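PDB 5ZRD: tyrosinase from Burkholderia thailandensis, which uses a pair of copper ions to hydroxylate monophenols to catechols and, as in other tyrosinases, probably to oxidise these further to ortho-quinones. Local coordinates for residues V33-G38 / E103-I108; V178-S183 / A298-D303; D279-V284 / G302-N307. One frame throughout, in Å; residues are numbered along the deposited sequence.

Overall arrangement
Contacts 2 and 3 form one continuous unit, whereas contact 1 stands apart from it. Segments 298-303 and 302-307 share Gly-302 and Asp-303, and the centres of the two contacts lie about 8 Å apart. A probable backbone hydrogen bond of 3.0 Å from Tyr-180 N to Val-284 O also joins segment 178-183 directly to helix 274-285. Contact 3 holds part of the active site, where His-281 binds copper, while the side chain of Asp-303 in contact 2 is about 12 Å from a copper ion. The centre of contact 1 is about 24 Å from that of contact 3, yet the side chain of Trp-36 comes within about 13 Å of a copper ion.

Contact 1. Residues V33-G38 / E103-I108; sequences VRAWVG and EALQSI
Leu-105 and Ile-108, one turn apart on helix 90-108, both pack against Ala-35 of helix 27-41. The short helix axes approach to 8.1 Å and their directions differ by 100°, so the crossing is almost perpendicular and the interface is confined to a small patch. At its centre the backbones come close, with Ala-35 CA only 5.0 Å from Leu-105 CA. The small Ala-35 side chain fits this close approach: its CB meets Leu-105 CB at 3.8 Å and also lies against the Leu-105 carbonyl.

The branched end of Leu-105 reaches past the alanine to Trp-36. A chi1 of -64° directs it to the indole, and the second torsion, near trans, turns CD2 over one face, 3.7 Å from the centroid of the five-membered ring and only 9° off its normal, a well-centred CH-pi contact. CD1 sits beside Trp-36 NE1, a buried nitrogen for which the model offers no hydrogen-bond partner.

Ile-108 packs farther along helix 27-41 and touches mainly backbone. Its CG2 lies 3.7 Å from Arg-34 O, and the bare CA of Gly-38 lets Ile-108 CG1 approach to 3.8 Å. No hydrogen bond spans the two segments; the join is apolar packing.

Beyond this patch, Ile-39 of helix 27-41 extends the packing against Leu-105 and Ile-108. Phe-50 meets the Trp-36 ring edge-to-face, and Phe-318 of helix 315-334 also contacts it. Helix 27-41 is backed by the strands 137-140 and 143-146, where Val-33 packs on Phe-138 and Ile-145, while Arg-34 forms a salt bridge with Asp-141 between those strands.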
loop_
_atom_site.group_PDB
_atom_site.type_symbol
_atom_site.label_atom_id
_atom_site.label_comp_id
_atom_site.label_asym_id
_atom_site.label_seq_id
_atom_site.Cartn_x
_atom_site.Cartn_y
_atom_site.Cartn_z
ATOM N N VAL A 33 11.110 -47.862 4.138
ATOM C CA VAL A 33 11.515 -47.222 5.394
ATOM C C VAL A 33 12.912 -46.614 5.229
ATOM O O VAL A 33 13.131 -45.456 5.594
ATOM C CB VAL A 33 11.431 -48.180 6.597
ATOM C CG1 VAL A 33 12.169 -47.623 7.806
ATOM C CG2 VAL A 33 9.985 -48.488 6.976
ATOM N N ARG A 34 13.838 -47.368 4.636
ATOM C CA ARG A 34 15.212 -46.892 4.500
ATOM C C ARG A 34 15.225 -45.613 3.671
ATOM O O ARG A 34 15.997 -44.737 3.966
ATOM C CB ARG A 34 16.125 -47.957 3.877
ATOM C CG ARG A 34 17.535 -47.469 3.542
ATOM C CD ARG A 34 18.413 -48.531 2.887
ATOM N NE ARG A 34 18.790 -49.546 3.857
ATOM C CZ ARG A 34 18.296 -50.780 3.916
ATOM N NH1 ARG A 34 18.690 -51.574 4.900
ATOM N NH2 ARG A 34 17.426 -51.221 3.010
ATOM N N ALA A 35 14.389 -45.536 2.631
ATOM C CA ALA A 35 14.304 -44.339 1.758
ATOM C C ALA A 35 13.750 -43.136 2.532
ATOM O O ALA A 35 14.195 -41.989 2.353
ATOM C CB ALA A 35 13.426 -44.643 0.565
ATOM N N TRP A 36 12.756 -43.397 3.377
ATOM C CA TRP A 36 12.136 -42.343 4.142
ATOM C C TRP A 36 13.124 -41.841 5.210
ATOM O O TRP A 36 13.239 -40.612 5.448
ATOM C CB TRP A 36 10.820 -42.835 4.754
ATOM C CG TRP A 36 9.629 -42.595 3.889
ATOM C CD1 TRP A 36 9.052 -43.443 2.984
ATOM C CD2 TRP A 36 8.851 -41.396 3.860
ATOM N NE1 TRP A 36 7.969 -42.848 2.392
ATOM C CE2 TRP A 36 7.835 -41.587 2.901
ATOM C CE3 TRP A 36 8.932 -40.183 4.542
ATOM C CZ2 TRP A 36 6.894 -40.608 2.633
ATOM C CZ3 TRP A 36 8.006 -39.210 4.273
ATOM C CH2 TRP A 36 7.004 -39.428 3.333
ATOM N N VAL A 37 13.861 -42.767 5.842
ATOM C CA VAL A 37 14.936 -42.332 6.767
ATOM C C VAL A 37 15.904 -41.414 6.004
ATOM O O VAL A 37 16.207 -40.296 6.421
ATOM C CB VAL A 37 15.655 -43.538 7.408
ATOM C CG1 VAL A 37 16.853 -43.090 8.235
ATOM C CG2 VAL A 37 14.707 -44.370 8.262
ATOM N N GLY A 38 16.317 -41.840 4.824
ATOM C CA GLY A 38 17.275 -41.051 4.053
ATOM C C GLY A 38 16.778 -39.663 3.686
ATOM O O GLY A 38 17.527 -38.686 3.819
ATOM N N GLU A 103 10.623 -39.354 -6.406
ATOM C CA GLU A 103 11.960 -39.190 -7.066
ATOM C C GLU A 103 13.037 -39.040 -5.982
ATOM O O GLU A 103 14.116 -39.605 -6.105
ATOM C CB GLU A 103 12.020 -37.980 -8.012
ATOM C CG GLU A 103 11.607 -38.296 -9.441
ATOM C CD GLU A 103 11.838 -37.180 -10.460
ATOM O OE1 GLU A 103 11.965 -36.012 -10.043
ATOM O OE2 GLU A 103 11.891 -37.487 -11.673
ATOM N N ALA A 104 12.702 -38.308 -4.915
ATOM C CA ALA A 104 13.541 -38.139 -3.726
ATOM C C ALA A 104 13.745 -39.465 -2.993
ATOM O O ALA A 104 14.856 -39.742 -2.573
ATOM C CB ALA A 104 12.923 -37.131 -2.803
ATOM N N LEU A 105 12.717 -40.271 -2.805
ATOM C CA LEU A 105 12.959 -41.530 -2.121
ATOM C C LEU A 105 13.971 -42.356 -2.944
ATOM O O LEU A 105 14.757 -43.129 -2.383
ATOM C CB LEU A 105 11.666 -42.327 -1.918
ATOM C CG LEU A 105 10.589 -41.726 -1.021
ATOM C CD1 LEU A 105 9.356 -42.607 -1.066
ATOM C CD2 LEU A 105 11.040 -41.588 0.427
ATOM N N GLN A 106 13.940 -42.185 -4.263
ATOM C CA GLN A 106 14.676 -43.049 -5.199
ATOM C C GLN A 106 16.172 -42.689 -5.207
ATOM O O GLN A 106 17.030 -43.533 -5.507
ATOM C CB GLN A 106 14.074 -42.940 -6.603
ATOM C CG GLN A 106 12.947 -43.928 -6.869
ATOM C CD GLN A 106 12.262 -43.705 -8.200
ATOM O OE1 GLN A 106 12.578 -42.769 -8.941
ATOM N NE2 GLN A 106 11.301 -44.562 -8.509
ATOM N N SER A 107 16.458 -41.443 -4.856
ATOM C CA SER A 107 17.801 -40.939 -4.645
ATOM C C SER A 107 18.472 -41.607 -3.438
ATOM O O SER A 107 19.673 -41.569 -3.364
ATOM C CB SER A 107 17.805 -39.451 -4.462
ATOM O OG SER A 107 17.436 -39.147 -3.127
ATOM N N ILE A 108 17.720 -42.161 -2.502
ATOM C CA ILE A 108 18.269 -42.924 -1.417
ATOM C C ILE A 108 18.278 -44.395 -1.820
ATOM O O ILE A 108 19.308 -45.050 -1.738
ATOM C CB ILE A 108 17.449 -42.723 -0.124
ATOM C CG1 ILE A 108 17.289 -41.250 0.279
ATOM C CG2 ILE A 108 17.999 -43.569 1.024
ATOM C CD1 ILE A 108 18.508 -40.391 0.055
#

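Contact 2. Residues V178-S183 / A298-D303; sequences VRYPLS and AGANGD
Val-178 and Asp-303 pair through two hydrogen bonds where two loops of the tyrosinase central domain run together. Each loop is shaped by a tight turn: Asn-301 is the centre of an inverse gamma turn, and the cis peptide before Pro-181, with a bond from Leu-182 N to Arg-179 O, fits a type VI beta turn.

In the first shell, Asp-303 N donates to Val-178 O at 3.1 Å. The return bond uses the side chain: Val-178 N donates to Asp-303 OD1 at 3.1 Å and 162°, meeting that oxygen almost end-on to its C-O bond. Putting CG anti to the Asp-303 carbonyl carbon (chi1 -68°) brings the carboxylate back to the valine. Between the loops there is little space at Gly-302, whose CA is 3.4 Å from Val-178 O. The Ala-300 methyl fits against two successive carbonyls, its CB lying 3.4 Å from Pro-181 O and 3.5 Å from Leu-182 O.

Farther out, Tyr-175 OH shares Asp-303 OD1, while Lys-171 and Thr-309 hold OD2. This gathering of donors fixes the buried carboxylate and would be expected to stabilise its negative charge. Thr-195 of helix 189-200 engages Ser-183 OG, and His-198 bonds to Pro-181 O, so that helix positions the far end of segment 178-183. There Ser-183 OG accepts a weak bond from Asn-301 N, 3.3 Å long and bent to 146°.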
loop_
_atom_site.group_PDB
_atom_site.type_symbol
_atom_site.label_atom_id
_atom_site.label_comp_id
_atom_site.label_asym_id
_atom_site.label_seq_id
_atom_site.Cartn_x
_atom_site.Cartn_y
_atom_site.Cartn_z
ATOM N N VAL A 178 1.679 -34.026 14.680
ATOM C CA VAL A 178 0.703 -34.829 15.397
ATOM C C VAL A 178 -0.558 -35.041 14.565
ATOM O O VAL A 178 -0.913 -34.244 13.751
ATOM C CB VAL A 178 0.326 -34.190 16.751
ATOM C CG1 VAL A 178 1.564 -34.030 17.608
ATOM C CG2 VAL A 178 -0.406 -32.857 16.608
ATOM N N ARG A 179 -1.229 -36.129 14.900
ATOM C CA ARG A 179 -2.488 -36.559 14.376
ATOM C C ARG A 179 -3.507 -36.558 15.513
ATOM O O ARG A 179 -3.141 -36.448 16.692
ATOM C CB ARG A 179 -2.332 -37.974 13.813
ATOM C CG ARG A 179 -1.434 -38.048 12.578
ATOM C CD ARG A 179 -0.915 -39.447 12.325
ATOM N NE ARG A 179 0.085 -39.449 11.250
ATOM C CZ ARG A 179 0.854 -40.484 10.988
ATOM N NH1 ARG A 179 0.580 -41.639 11.570
ATOM N NH2 ARG A 179 1.899 -40.368 10.181
ATOM N N TYR A 180 -4.774 -36.615 15.137
ATOM C CA TYR A 180 -5.840 -36.875 16.065
ATOM C C TYR A 180 -5.379 -37.985 17.012
ATOM O O TYR A 180 -4.852 -38.962 16.539
ATOM C CB TYR A 180 -7.070 -37.287 15.272
ATOM C CG TYR A 180 -8.286 -37.712 16.045
ATOM C CD1 TYR A 180 -8.451 -39.031 16.456
ATOM C CD2 TYR A 180 -9.315 -36.819 16.292
ATOM C CE1 TYR A 180 -9.573 -39.433 17.165
ATOM C CE2 TYR A 180 -10.451 -37.205 16.985
ATOM C CZ TYR A 180 -10.585 -38.523 17.414
ATOM O OH TYR A 180 -11.739 -38.920 18.022
ATOM N N PRO A 181 -5.585 -37.840 18.319
ATOM C CA PRO A 181 -6.496 -36.813 18.915
ATOM C C PRO A 181 -5.726 -35.629 19.503
ATOM O O PRO A 181 -6.265 -34.889 20.314
ATOM C CB PRO A 181 -7.163 -37.571 20.071
ATOM C CG PRO A 181 -6.001 -38.389 20.586
ATOM C CD PRO A 181 -5.237 -38.832 19.347
ATOM N N LEU A 182 -4.493 -35.440 19.063
ATOM C CA LEU A 182 -3.607 -34.368 19.591
ATOM C C LEU A 182 -3.698 -33.069 18.769
ATOM O O LEU A 182 -4.130 -33.046 17.596
ATOM C CB LEU A 182 -2.162 -34.873 19.594
ATOM C CG LEU A 182 -1.881 -36.093 20.474
ATOM C CD1 LEU A 182 -0.373 -36.356 20.564
ATOM C CD2 LEU A 182 -2.448 -35.876 21.861
ATOM N N SER A 183 -3.245 -31.991 19.424
ATOM C CA SER A 183 -3.127 -30.681 18.855
ATOM C C SER A 183 -1.655 -30.281 18.699
ATOM O O SER A 183 -0.792 -30.539 19.578
ATOM C CB SER A 183 -3.856 -29.698 19.710
ATOM O OG SER A 183 -3.886 -28.424 19.094
ATOM N N ALA A 298 -13.597 -28.841 17.300
ATOM C CA ALA A 298 -12.518 -29.821 17.157
ATOM C C ALA A 298 -11.191 -29.178 17.590
ATOM O O ALA A 298 -10.451 -28.552 16.758
ATOM C CB ALA A 298 -12.443 -30.330 15.726
ATOM N N GLY A 299 -10.861 -29.399 18.872
ATOM C CA GLY A 299 -9.648 -28.850 19.496
ATOM C C GLY A 299 -8.388 -29.632 19.154
ATOM O O GLY A 299 -7.287 -29.173 19.504
ATOM N N ALA A 300 -8.510 -30.791 18.469
ATOM C CA ALA A 300 -7.310 -31.519 18.002
ATOM C C ALA A 300 -6.755 -30.894 16.705
ATOM O O ALA A 300 -7.133 -31.236 15.599
ATOM C CB ALA A 300 -7.607 -32.984 17.828
ATOM N N ASN A 301 -5.852 -29.951 16.855
ATOM C CA ASN A 301 -5.368 -29.174 15.709
ATOM C C ASN A 301 -4.132 -29.866 15.104
ATOM O O ASN A 301 -3.000 -29.340 15.116
ATOM C CB ASN A 301 -5.051 -27.739 16.113
ATOM C CG ASN A 301 -6.271 -26.893 16.402
ATOM O OD1 ASN A 301 -7.333 -27.047 15.784
ATOM N ND2 ASN A 301 -6.093 -25.906 17.263
ATOM N N GLY A 302 -4.373 -31.037 14.555
ATOM C CA GLY A 302 -3.319 -31.846 13.966
ATOM C C GLY A 302 -2.851 -31.304 12.624
ATOM O O GLY A 302 -3.541 -30.546 11.969
ATOM N N ASP A 303 -1.654 -31.677 12.222
ATOM C CA ASP A 303 -1.088 -31.049 11.058
ATOM C C ASP A 303 -1.902 -31.324 9.794
ATOM O O ASP A 303 -2.117 -30.421 9.007
ATOM C CB ASP A 303 0.391 -31.415 10.903
ATOM C CG ASP A 303 1.246 -30.812 11.991
ATOM O OD1 ASP A 303 1.343 -31.471 13.047
ATOM O OD2 ASP A 303 1.793 -29.684 11.805
#

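Contact 3. Residues D279-V284 / G302-N307. With CU (copper (II) ion), chain K; O (oxygen atom), chain L.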
loop_
_atom_site.group_PDB
_atom_site.type_symbol
_atom_site.label_atom_id
_atom_site.label_comp_id
_atom_site.label_asym_id
_atom_site.label_seq_id
_atom_site.Cartn_x
_atom_site.Cartn_y
_atom_site.Cartn_z
ATOM N N ASP A 279 -12.172 -35.361 3.554
ATOM C CA ASP A 279 -12.608 -36.119 4.749
ATOM C C ASP A 279 -11.443 -36.764 5.486
ATOM O O ASP A 279 -11.387 -36.721 6.720
ATOM C CB ASP A 279 -13.627 -37.208 4.381
ATOM C CG ASP A 279 -14.930 -36.645 3.779
ATOM O OD1 ASP A 279 -15.271 -35.444 3.985
ATOM O OD2 ASP A 279 -15.619 -37.423 3.088
ATOM N N ILE A 280 -10.502 -37.343 4.737
ATOM C CA ILE A 280 -9.456 -38.147 5.315
ATOM C C ILE A 280 -8.517 -37.186 6.044
ATOM O O ILE A 280 -8.055 -37.478 7.112
ATOM C CB ILE A 280 -8.741 -39.030 4.257
ATOM C CG1 ILE A 280 -9.605 -40.188 3.740
ATOM C CG2 ILE A 280 -7.420 -39.563 4.764
ATOM C CD1 ILE A 280 -10.123 -41.154 4.811
ATOM N N HIS A 281 -8.208 -36.059 5.439
ATOM C CA HIS A 281 -7.473 -35.036 6.109
ATOM C C HIS A 281 -8.150 -34.663 7.438
ATOM O O HIS A 281 -7.478 -34.483 8.407
ATOM C CB HIS A 281 -7.400 -33.791 5.223
ATOM C CG HIS A 281 -6.274 -33.788 4.248
ATOM N ND1 HIS A 281 -5.093 -33.120 4.499
ATOM C CD2 HIS A 281 -6.176 -34.299 2.999
ATOM C CE1 HIS A 281 -4.319 -33.210 3.436
ATOM N NE2 HIS A 281 -4.936 -33.980 2.513
ATOM N N LEU A 282 -9.463 -34.445 7.469
ATOM C CA LEU A 282 -10.054 -33.974 8.696
ATOM C C LEU A 282 -10.070 -35.096 9.748
ATOM O O LEU A 282 -9.889 -34.844 10.921
ATOM C CB LEU A 282 -11.465 -33.438 8.439
ATOM C CG LEU A 282 -11.583 -32.236 7.509
ATOM C CD1 LEU A 282 -12.858 -31.456 7.787
ATOM C CD2 LEU A 282 -10.385 -31.306 7.585
ATOM N N ALA A 283 -10.328 -36.325 9.349
ATOM C CA ALA A 283 -10.369 -37.438 10.296
ATOM C C ALA A 283 -8.990 -37.633 10.942
ATOM O O ALA A 283 -8.829 -37.634 12.177
ATOM C CB ALA A 283 -10.816 -38.685 9.588
ATOM N N VAL A 284 -7.976 -37.779 10.100
ATOM C CA VAL A 284 -6.614 -37.953 10.559
ATOM C C VAL A 284 -6.117 -36.692 11.276
ATOM O O VAL A 284 -5.303 -36.779 12.194
ATOM C CB VAL A 284 -5.712 -38.305 9.375
ATOM C CG1 VAL A 284 -4.249 -38.195 9.764
ATOM C CG2 VAL A 284 -6.028 -39.690 8.832
ATOM N N GLY A 302 -4.373 -31.037 14.555
ATOM C CA GLY A 302 -3.319 -31.846 13.966
ATOM C C GLY A 302 -2.851 -31.304 12.624
ATOM O O GLY A 302 -3.541 -30.546 11.969
ATOM N N ASP A 303 -1.654 -31.677 12.222
ATOM C CA ASP A 303 -1.088 -31.049 11.058
ATOM C C ASP A 303 -1.902 -31.324 9.794
ATOM O O ASP A 303 -2.117 -30.421 9.007
ATOM C CB ASP A 303 0.391 -31.415 10.903
ATOM C CG ASP A 303 1.246 -30.812 11.991
ATOM O OD1 ASP A 303 1.343 -31.471 13.047
ATOM O OD2 ASP A 303 1.793 -29.684 11.805
ATOM N N MET A 304 -2.414 -32.544 9.657
ATOM C CA MET A 304 -3.183 -32.985 8.475
ATOM C C MET A 304 -4.528 -32.242 8.343
ATOM O O MET A 304 -5.142 -32.300 7.294
ATOM C CB MET A 304 -3.453 -34.493 8.556
ATOM C CG MET A 304 -2.319 -35.351 8.017
ATOM S SD MET A 304 -2.120 -35.263 6.224
ATOM C CE MET A 304 -3.598 -36.093 5.667
ATOM N N GLY A 305 -4.985 -31.538 9.379
ATOM C CA GLY A 305 -6.342 -31.003 9.438
ATOM C C GLY A 305 -6.549 -29.728 8.651
ATOM O O GLY A 305 -7.683 -29.347 8.467
ATOM N N GLU A 306 -5.465 -29.084 8.201
ATOM C CA GLU A 306 -5.482 -27.851 7.456
ATOM C C GLU A 306 -4.320 -27.916 6.441
ATOM O O GLU A 306 -3.404 -28.757 6.550
ATOM C CB GLU A 306 -5.270 -26.632 8.362
ATOM C CG GLU A 306 -6.527 -26.126 9.075
ATOM C CD GLU A 306 -7.098 -26.939 10.241
ATOM O OE1 GLU A 306 -6.396 -27.798 10.789
ATOM O OE2 GLU A 306 -8.270 -26.693 10.594
ATOM N N ASN A 307 -4.336 -27.053 5.436
ATOM C CA ASN A 307 -3.388 -27.204 4.372
ATOM C C ASN A 307 -2.015 -26.656 4.813
ATOM O O ASN A 307 -1.003 -26.928 4.175
ATOM C CB ASN A 307 -3.918 -26.561 3.101
ATOM C CG ASN A 307 -4.891 -27.448 2.354
ATOM O OD1 ASN A 307 -5.848 -26.948 1.764
ATOM N ND2 ASN A 307 -4.671 -28.752 2.381
HETATM CU CU CU K . -4.491 -33.733 0.581
HETATM O O O L . -4.507 -31.588 0.253
#
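His-281 meets Met-304 in a buried second-shell contact of the copper site, where helix 274-285 packs against the short 3-10 turn 303-305 in the loop ahead of helix 315-334. Its polar element is a hydrogen bond in which His-281 ND1 lies 2.9 Å from Met-304 O, with an angle of 151° at the hydrogen. The carbonyl oxygen lies at the imidazole edge, 7° out of the ring plane, and the donor lies in the carbonyl plane, so the bond restrains rotation of the ring.

The same methionine also covers a face of the ring. Its side chain bends at chi2 and chi3, both near -70°, and folds back so that CE stands over the imidazole, 3.7 Å from the centroid of the His-281 ring. SD lies obliquely farther out. Nearer the backbone, Met-304 CG rests on Val-284 CG1 at 3.9 Å, while Leu-282 CD2 touches Gly-305 O at 3.5 Å. The helix and turn are thereby joined by van der Waals packing around a single directed bond.

At the other ring nitrogen, His-281 NE2 binds the copper ion at 2.0 Å. His-277 and His-320 complete its protein ligands, the first from one helical turn earlier and the second from helix 315-334. A bound oxygen atom lies 2.2 Å from this copper ion, with Asn-307 ND2 at a looser 3.5 Å from the oxygen. A histidine oriented by a backbone carbonyl and joined by two others around one copper, with a second copper about 6 Å from its side chain, belongs to the type 3 dicopper centre of tyrosinases.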